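Protein (hdlp (histone deacetylase-like protein)) (Aquifex aeolicus, PDB 1C3P) probably acts as a zinc-dependent deacetylase of the histone deacetylase family, a bacterial homologue linked to acetoin breakdown. Local coordinates at residues A[167-172]-A[257-262]; A[220-225]-A[266-271]. All blocks are in the same frame, centred on the assembly; numbering follows the deposited sequence.

Interaction 1: A[167-172]-A[257-262]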
ATOM      1  N   LEU A 167       2.400   6.134   0.894  1.00 14.02           N
ATOM      2  CA  LEU A 167       1.438   6.918   1.664  1.00 12.05           C
ATOM      3  C   LEU A 167       0.659   6.144   2.720  1.00 12.62           C
ATOM      4  O   LEU A 167      -0.226   6.698   3.378  1.00 15.00           O
ATOM      5  CB  LEU A 167       0.464   7.629   0.713  1.00 14.61           C
ATOM      6  CG  LEU A 167       1.186   8.591  -0.244  1.00 17.20           C
ATOM      7  CD1 LEU A 167       0.153   9.368  -1.043  1.00 28.82           C
ATOM      8  CD2 LEU A 167       2.077   9.568   0.539  1.00 18.59           C
ATOM      9  N   ASP A 168       0.990   4.866   2.862  1.00 14.35           N
ATOM     10  CA  ASP A 168       0.368   4.002   3.869  1.00 19.50           C
ATOM     11  C   ASP A 168       0.700   4.622   5.230  1.00 16.30           C
ATOM     12  O   ASP A 168       1.765   5.206   5.387  1.00 17.72           O
ATOM     13  CB  ASP A 168       0.996   2.611   3.795  1.00 25.15           C
ATOM     14  CG  ASP A 168       0.258   1.589   4.622  1.00 48.45           C
ATOM     15  OD1 ASP A 168      -0.855   1.203   4.217  1.00 64.45           O
ATOM     16  OD2 ASP A 168       0.780   1.178   5.681  1.00 44.71           O
ATOM     17  N   ALA A 169      -0.195   4.457   6.209  1.00 14.11           N
ATOM     18  CA  ALA A 169      -0.014   5.008   7.559  1.00 19.61           C
ATOM     19  C   ALA A 169       1.091   4.316   8.364  1.00 18.23           C
ATOM     20  O   ALA A 169       1.353   4.687   9.507  1.00 17.20           O
ATOM     21  CB  ALA A 169      -1.357   4.953   8.342  1.00 13.56           C
ATOM     22  N   HIS A 170       1.720   3.298   7.775  1.00 16.53           N
ATOM     23  CA  HIS A 170       2.818   2.606   8.444  1.00 17.51           C
ATOM     24  C   HIS A 170       4.046   2.670   7.547  1.00 16.72           C
ATOM     25  O   HIS A 170       3.931   2.668   6.321  1.00 15.92           O
ATOM     26  CB  HIS A 170       2.482   1.133   8.727  1.00 22.32           C
ATOM     27  CG  HIS A 170       1.324   0.938   9.652  1.00 25.38           C
ATOM     28  ND1 HIS A 170       0.012   0.991   9.232  1.00 18.17           N
ATOM     29  CD2 HIS A 170       1.286   0.719  10.988  1.00 19.33           C
ATOM     30  CE1 HIS A 170      -0.785   0.810  10.271  1.00 30.34           C
ATOM     31  NE2 HIS A 170      -0.038   0.644  11.348  1.00 17.51           N
ATOM     32  N   HIS A 171       5.223   2.714   8.167  1.00 15.28           N
ATOM     33  CA  HIS A 171       6.499   2.787   7.456  1.00 12.53           C
ATOM     34  C   HIS A 171       6.830   1.538   6.627  1.00 15.55           C
ATOM     35  O   HIS A 171       6.639   0.409   7.082  1.00 17.03           O
ATOM     36  CB  HIS A 171       7.600   3.062   8.495  1.00 14.09           C
ATOM     37  CG  HIS A 171       9.001   2.933   7.982  1.00 17.27           C
ATOM     38  ND1 HIS A 171       9.509   3.716   6.967  1.00 26.73           N
ATOM     39  CD2 HIS A 171      10.018   2.127   8.377  1.00 12.48           C
ATOM     40  CE1 HIS A 171      10.773   3.392   6.756  1.00 15.98           C
ATOM     41  NE2 HIS A 171      11.106   2.431   7.600  1.00 20.03           N
ATOM     42  N   CYS A 172       7.312   1.749   5.405  1.00 14.33           N
ATOM     43  CA  CYS A 172       7.716   0.659   4.513  1.00 13.65           C
ATOM     44  C   CYS A 172       9.117   0.195   4.931  1.00 16.52           C
ATOM     45  O   CYS A 172      10.085   0.347   4.183  1.00 14.95           O
ATOM     46  CB  CYS A 172       7.745   1.153   3.054  1.00 12.99           C
ATOM     47  SG  CYS A 172       8.568   2.757   2.808  1.00 17.17           S
ATOM     48  N   THR A 257      -5.112   2.389   2.505  1.00 19.72           N
ATOM     49  CA  THR A 257      -6.198   3.216   3.020  1.00 19.88           C
ATOM     50  C   THR A 257      -6.211   3.305   4.538  1.00 20.58           C
ATOM     51  O   THR A 257      -7.106   3.917   5.116  1.00 14.59           O
ATOM     52  CB  THR A 257      -7.587   2.703   2.538  1.00 14.02           C
ATOM     53  OG1 THR A 257      -7.811   1.374   3.017  1.00 17.58           O
ATOM     54  CG2 THR A 257      -7.644   2.702   1.010  1.00 19.67           C
ATOM     55  N   ASP A 258      -5.214   2.721   5.197  1.00 16.56           N
ATOM     56  CA  ASP A 258      -5.200   2.807   6.644  1.00 16.39           C
ATOM     57  C   ASP A 258      -5.090   4.208   7.251  1.00 21.25           C
ATOM     58  O   ASP A 258      -5.289   4.362   8.449  1.00 22.52           O
ATOM     59  CB  ASP A 258      -4.168   1.851   7.268  1.00 18.38           C
ATOM     60  CG  ASP A 258      -2.793   1.965   6.658  1.00 25.85           C
ATOM     61  OD1 ASP A 258      -2.558   2.895   5.860  1.00 22.32           O
ATOM     62  OD2 ASP A 258      -1.940   1.108   6.993  1.00 18.12           O
ATOM     63  N   PRO A 259      -4.697   5.234   6.474  1.00 18.17           N
ATOM     64  CA  PRO A 259      -4.638   6.562   7.096  1.00 21.24           C
ATOM     65  C   PRO A 259      -6.020   7.170   7.428  1.00 20.88           C
ATOM     66  O   PRO A 259      -6.110   8.159   8.151  1.00 19.25           O
ATOM     67  CB  PRO A 259      -3.865   7.391   6.061  1.00 21.18           C
ATOM     68  CG  PRO A 259      -4.236   6.720   4.763  1.00 36.11           C
ATOM     69  CD  PRO A 259      -4.071   5.275   5.136  1.00 25.88           C
ATOM     70  N   LEU A 260      -7.092   6.568   6.921  1.00 18.75           N
ATOM     71  CA  LEU A 260      -8.441   7.081   7.163  1.00 22.16           C
ATOM     72  C   LEU A 260      -8.942   6.959   8.598  1.00 24.16           C
ATOM     73  O   LEU A 260      -8.619   6.015   9.333  1.00 21.69           O
ATOM     74  CB  LEU A 260      -9.449   6.391   6.225  1.00 20.35           C
ATOM     75  CG  LEU A 260      -9.173   6.524   4.724  1.00 21.82           C
ATOM     76  CD1 LEU A 260     -10.043   5.539   3.941  1.00 18.57           C
ATOM     77  CD2 LEU A 260      -9.394   7.948   4.285  1.00 19.18           C
ATOM     78  N   LEU A 261      -9.755   7.932   8.987  1.00 19.54           N
ATOM     79  CA  LEU A 261     -10.349   7.974  10.322  1.00 17.34           C
ATOM     80  C   LEU A 261     -10.997   6.650  10.733  1.00 18.11           C
ATOM     81  O   LEU A 261     -10.823   6.189  11.865  1.00 19.02           O
ATOM     82  CB  LEU A 261     -11.388   9.101  10.374  1.00 19.96           C
ATOM     83  CG  LEU A 261     -12.281   9.178  11.618  1.00 29.99           C
ATOM     84  CD1 LEU A 261     -11.423   9.276  12.861  1.00 33.66           C
ATOM     85  CD2 LEU A 261     -13.207  10.380  11.509  1.00 44.71           C
ATOM     86  N   GLU A 262     -11.718   6.019   9.812  1.00 22.68           N
ATOM     87  CA  GLU A 262     -12.402   4.767  10.118  1.00 18.46           C
ATOM     88  C   GLU A 262     -11.528   3.533  10.299  1.00 25.65           C
ATOM     89  O   GLU A 262     -12.011   2.494  10.758  1.00 25.49           O
ATOM     90  CB  GLU A 262     -13.465   4.474   9.061  1.00 22.01           C
ATOM     91  CG  GLU A 262     -14.623   5.439   9.089  1.00 22.94           C
ATOM     92  CD  GLU A 262     -14.385   6.662   8.246  1.00 23.11           C
ATOM     93  OE1 GLU A 262     -13.234   6.890   7.805  1.00 24.58           O
ATOM     94  OE2 GLU A 262     -15.359   7.407   8.037  1.00 27.06           O
TER
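The carboxylate of D258 is held at the 167-172 loop by two hydrogen bonds. The backbone N of A169 donates to D258 OD1 at 2.9 Å and nearly straight, 173° at the hydrogen. H170 ND1 donates to D258 OD2 at 3.0 Å, a more bent bond. D258 OD2 lies almost in the imidazole plane, at the ring edge, while both donors meet the carboxylate from above its own plane. The D258 chi1 of 51° sets CG between the backbone N and the carbonyl carbon, aiming the group at the loop. The side chain of D168 crosses that of D258 at about a right angle. The OD1 atoms of D168 and D258 come within 2.9 Å with no bond; they probably repel each other unless a cation such as zinc sits between them. D168 OD2 also accepts from the backbone N of H170, closing an Asx turn. A169 CB touches P259 CB at 4.2 Å. An alanine in place of D258 would probably leave H170 ND1 and the backbone N of A169 without acceptors and take one ligand from the zinc site. D168, H170 and D258 are the zinc ligands of this protein, the Asp-His-Asp site typical of zinc-dependent histone deacetylases, here modelled without metal.

Interaction 2: A[220-225]-A[266-271]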
ATOM      1  N   ILE A 220       8.974  10.523   6.997  1.00 16.82           N
ATOM      2  CA  ILE A 220       8.279  11.683   7.558  1.00 13.22           C
ATOM      3  C   ILE A 220       7.338  11.097   8.633  1.00 18.80           C
ATOM      4  O   ILE A 220       6.189  10.746   8.350  1.00 15.52           O
ATOM      5  CB  ILE A 220       7.455  12.399   6.462  1.00 15.70           C
ATOM      6  CG1 ILE A 220       8.367  12.856   5.307  1.00 19.11           C
ATOM      7  CG2 ILE A 220       6.682  13.551   7.073  1.00 15.18           C
ATOM      8  CD1 ILE A 220       9.321  14.003   5.630  1.00 22.75           C
ATOM      9  N   PRO A 221       7.811  10.993   9.889  1.00 16.72           N
ATOM     10  CA  PRO A 221       6.980  10.436  10.960  1.00 19.83           C
ATOM     11  C   PRO A 221       5.964  11.478  11.385  1.00 21.26           C
ATOM     12  O   PRO A 221       6.328  12.628  11.592  1.00 22.46           O
ATOM     13  CB  PRO A 221       8.005  10.136  12.074  1.00 20.76           C
ATOM     14  CG  PRO A 221       9.372  10.304  11.377  1.00 28.73           C
ATOM     15  CD  PRO A 221       9.096  11.428  10.449  1.00 18.83           C
ATOM     16  N   LEU A 222       4.698  11.073  11.513  1.00 19.70           N
ATOM     17  CA  LEU A 222       3.623  11.988  11.874  1.00 21.62           C
ATOM     18  C   LEU A 222       2.890  11.580  13.152  1.00 19.68           C
ATOM     19  O   LEU A 222       2.813  10.402  13.487  1.00 18.07           O
ATOM     20  CB  LEU A 222       2.654  12.100  10.704  1.00 16.46           C
ATOM     21  CG  LEU A 222       3.384  12.694   9.491  1.00 18.65           C
ATOM     22  CD1 LEU A 222       2.525  12.562   8.230  1.00 21.32           C
ATOM     23  CD2 LEU A 222       3.714  14.148   9.773  1.00 19.98           C
ATOM     24  N   PRO A 223       2.347  12.566  13.883  1.00 19.37           N
ATOM     25  CA  PRO A 223       1.626  12.365  15.148  1.00 19.59           C
ATOM     26  C   PRO A 223       0.226  11.795  15.129  1.00 23.15           C
ATOM     27  O   PRO A 223      -0.433  11.738  14.099  1.00 15.81           O
ATOM     28  CB  PRO A 223       1.635  13.768  15.760  1.00 20.08           C
ATOM     29  CG  PRO A 223       1.408  14.617  14.532  1.00 21.96           C
ATOM     30  CD  PRO A 223       2.442  14.008  13.574  1.00 17.38           C
ATOM     31  N   LYS A 224      -0.217  11.378  16.310  1.00 16.41           N
ATOM     32  CA  LYS A 224      -1.564  10.856  16.493  1.00 16.11           C
ATOM     33  C   LYS A 224      -2.588  11.968  16.223  1.00 15.77           C
ATOM     34  O   LYS A 224      -2.313  13.163  16.442  1.00 21.07           O
ATOM     35  CB  LYS A 224      -1.742  10.383  17.934  1.00 20.34           C
ATOM     36  CG  LYS A 224      -0.744   9.316  18.382  1.00 19.33           C
ATOM     37  CD  LYS A 224      -0.974   8.945  19.857  1.00 25.49           C
ATOM     38  CE  LYS A 224       0.083   7.940  20.337  1.00 24.14           C
ATOM     39  NZ  LYS A 224      -0.121   7.547  21.764  1.00 34.08           N
ATOM     40  N   GLY A 225      -3.780  11.571  15.789  1.00 20.77           N
ATOM     41  CA  GLY A 225      -4.829  12.539  15.525  1.00 20.30           C
ATOM     42  C   GLY A 225      -4.594  13.401  14.301  1.00 20.63           C
ATOM     43  O   GLY A 225      -5.209  14.452  14.168  1.00 20.66           O
ATOM     44  N   SER A 266      -4.665   2.852  12.455  1.00 17.50           N
ATOM     45  CA  SER A 266      -3.854   4.071  12.414  1.00 19.69           C
ATOM     46  C   SER A 266      -4.477   5.096  13.341  1.00 19.75           C
ATOM     47  O   SER A 266      -5.691   5.106  13.559  1.00 23.66           O
ATOM     48  CB  SER A 266      -3.781   4.704  11.013  1.00 20.73           C
ATOM     49  OG  SER A 266      -4.902   5.546  10.771  1.00 22.81           O
ATOM     50  N   LYS A 267      -3.639   5.964  13.891  1.00 18.40           N
ATOM     51  CA  LYS A 267      -4.144   7.022  14.744  1.00 20.64           C
ATOM     52  C   LYS A 267      -4.367   8.274  13.888  1.00 20.63           C
ATOM     53  O   LYS A 267      -4.551   9.366  14.412  1.00 25.38           O
ATOM     54  CB  LYS A 267      -3.152   7.316  15.869  1.00 20.96           C
ATOM     55  CG  LYS A 267      -2.904   6.115  16.757  1.00 25.60           C
ATOM     56  CD  LYS A 267      -4.190   5.572  17.326  1.00 33.47           C
ATOM     57  CE  LYS A 267      -3.910   4.362  18.198  1.00 38.49           C
ATOM     58  NZ  LYS A 267      -5.165   3.730  18.653  1.00 33.11           N
ATOM     59  N   PHE A 268      -4.338   8.102  12.566  1.00 18.98           N
ATOM     60  CA  PHE A 268      -4.582   9.206  11.630  1.00 18.50           C
ATOM     61  C   PHE A 268      -6.101   9.290  11.441  1.00 18.33           C
ATOM     62  O   PHE A 268      -6.787   8.271  11.436  1.00 18.28           O
ATOM     63  CB  PHE A 268      -3.933   8.931  10.264  1.00 20.91           C
ATOM     64  CG  PHE A 268      -2.427   9.066  10.237  1.00 16.96           C
ATOM     65  CD1 PHE A 268      -1.731   8.847   9.037  1.00 16.61           C
ATOM     66  CD2 PHE A 268      -1.703   9.430  11.372  1.00 18.13           C
ATOM     67  CE1 PHE A 268      -0.344   8.993   8.966  1.00 14.81           C
ATOM     68  CE2 PHE A 268      -0.299   9.583  11.310  1.00 17.45           C
ATOM     69  CZ  PHE A 268       0.373   9.366  10.116  1.00 16.01           C
ATOM     70  N   ASN A 269      -6.625  10.498  11.294  1.00 21.04           N
ATOM     71  CA  ASN A 269      -8.064  10.681  11.113  1.00 22.89           C
ATOM     72  C   ASN A 269      -8.365  11.406   9.813  1.00 19.00           C
ATOM     73  O   ASN A 269      -9.068  12.415   9.803  1.00 21.85           O
ATOM     74  CB  ASN A 269      -8.660  11.494  12.268  1.00 20.55           C
ATOM     75  CG  ASN A 269      -8.423  10.853  13.617  1.00 26.13           C
ATOM     76  OD1 ASN A 269      -8.557   9.638  13.772  1.00 29.17           O
ATOM     77  ND2 ASN A 269      -8.094  11.671  14.612  1.00 28.26           N
ATOM     78  N   LEU A 270      -7.855  10.885   8.710  1.00 17.71           N
ATOM     79  CA  LEU A 270      -8.072  11.536   7.435  1.00 18.57           C
ATOM     80  C   LEU A 270      -9.415  11.205   6.773  1.00 22.83           C
ATOM     81  O   LEU A 270     -10.094  10.235   7.146  1.00 18.25           O
ATOM     82  CB  LEU A 270      -6.955  11.157   6.468  1.00 18.95           C
ATOM     83  CG  LEU A 270      -5.497  11.331   6.912  1.00 20.54           C
ATOM     84  CD1 LEU A 270      -4.633  11.170   5.669  1.00 14.19           C
ATOM     85  CD2 LEU A 270      -5.266  12.703   7.547  1.00 19.05           C
ATOM     86  N   SER A 271      -9.765  12.023   5.783  1.00 20.95           N
ATOM     87  CA  SER A 271     -10.979  11.862   4.977  1.00 18.28           C
ATOM     88  C   SER A 271     -10.561  11.209   3.653  1.00 19.98           C
ATOM     89  O   SER A 271      -9.391  11.330   3.262  1.00 18.82           O
ATOM     90  CB  SER A 271     -11.598  13.225   4.652  1.00 18.73           C
ATOM     91  OG  SER A 271     -10.778  13.962   3.752  1.00 22.28           O
TER
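The ring of F268 packs against the end of strand 217-222. Its CZ meets L222 CB at 3.6 Å, and its CE2 lies 3.5 Å from the carbonyl O of P223. Both approach the ring obliquely. L222 O lies near the ring plane, at the edge, 3.9 Å from CE2. The F268 CB leaves the backbone pointing away from 220-225. With CG anti to the carbonyl carbon (chi1 -74°), the ring nevertheless swings back to the strand. L222 and F268 are both buried, and this is the tight part of the contact. The backbone ahead of the ring is turned by S266, whose OG accepts from F268 N in an ST turn. Strand 217-222 is an outermost strand of the eight-stranded parallel sheet of this alpha/beta fold. The contact thus ties the sheet edge to the loop that follows strand 250-254 and leads into helix 272-286. Toward solvent the packing is looser. K224 and K267 run side by side in the same direction, with their CB atoms 4.0 Å apart. Only the aliphatic roots meet; the two ammonium groups lie farther out. One backbone bond ties this rim together, G225 N to K267 O at 2.7 Å, bent to 144° at the hydrogen. N269 comes up beside the CA of G225, and K224 O accepts from R361 just outside.

How the interactions relate
Interactions 1 and 2 share one loop, which runs from strand 250-254 to helix 272-286. Its 257-262 part brings D258 to the zinc site; in its 266-271 part K267, F268 and N269 meet 220-225. The centres of the two interactions lie about 8 Å apart. Two probable hydrogen bonds join these parts of the loop: L261 N lies 3.0 Å from L270 O, and P259 O 3.3 Å from L270 N. The carbonyl O of D258 also bonds to S266 OG, so a zinc ligand is joined to the turn before F268. The F268 side chain is about 7 Å from that of D258 and about 8 Å from that of H170. Q192 bridges the contacts too, bonding A169 O and K267 N.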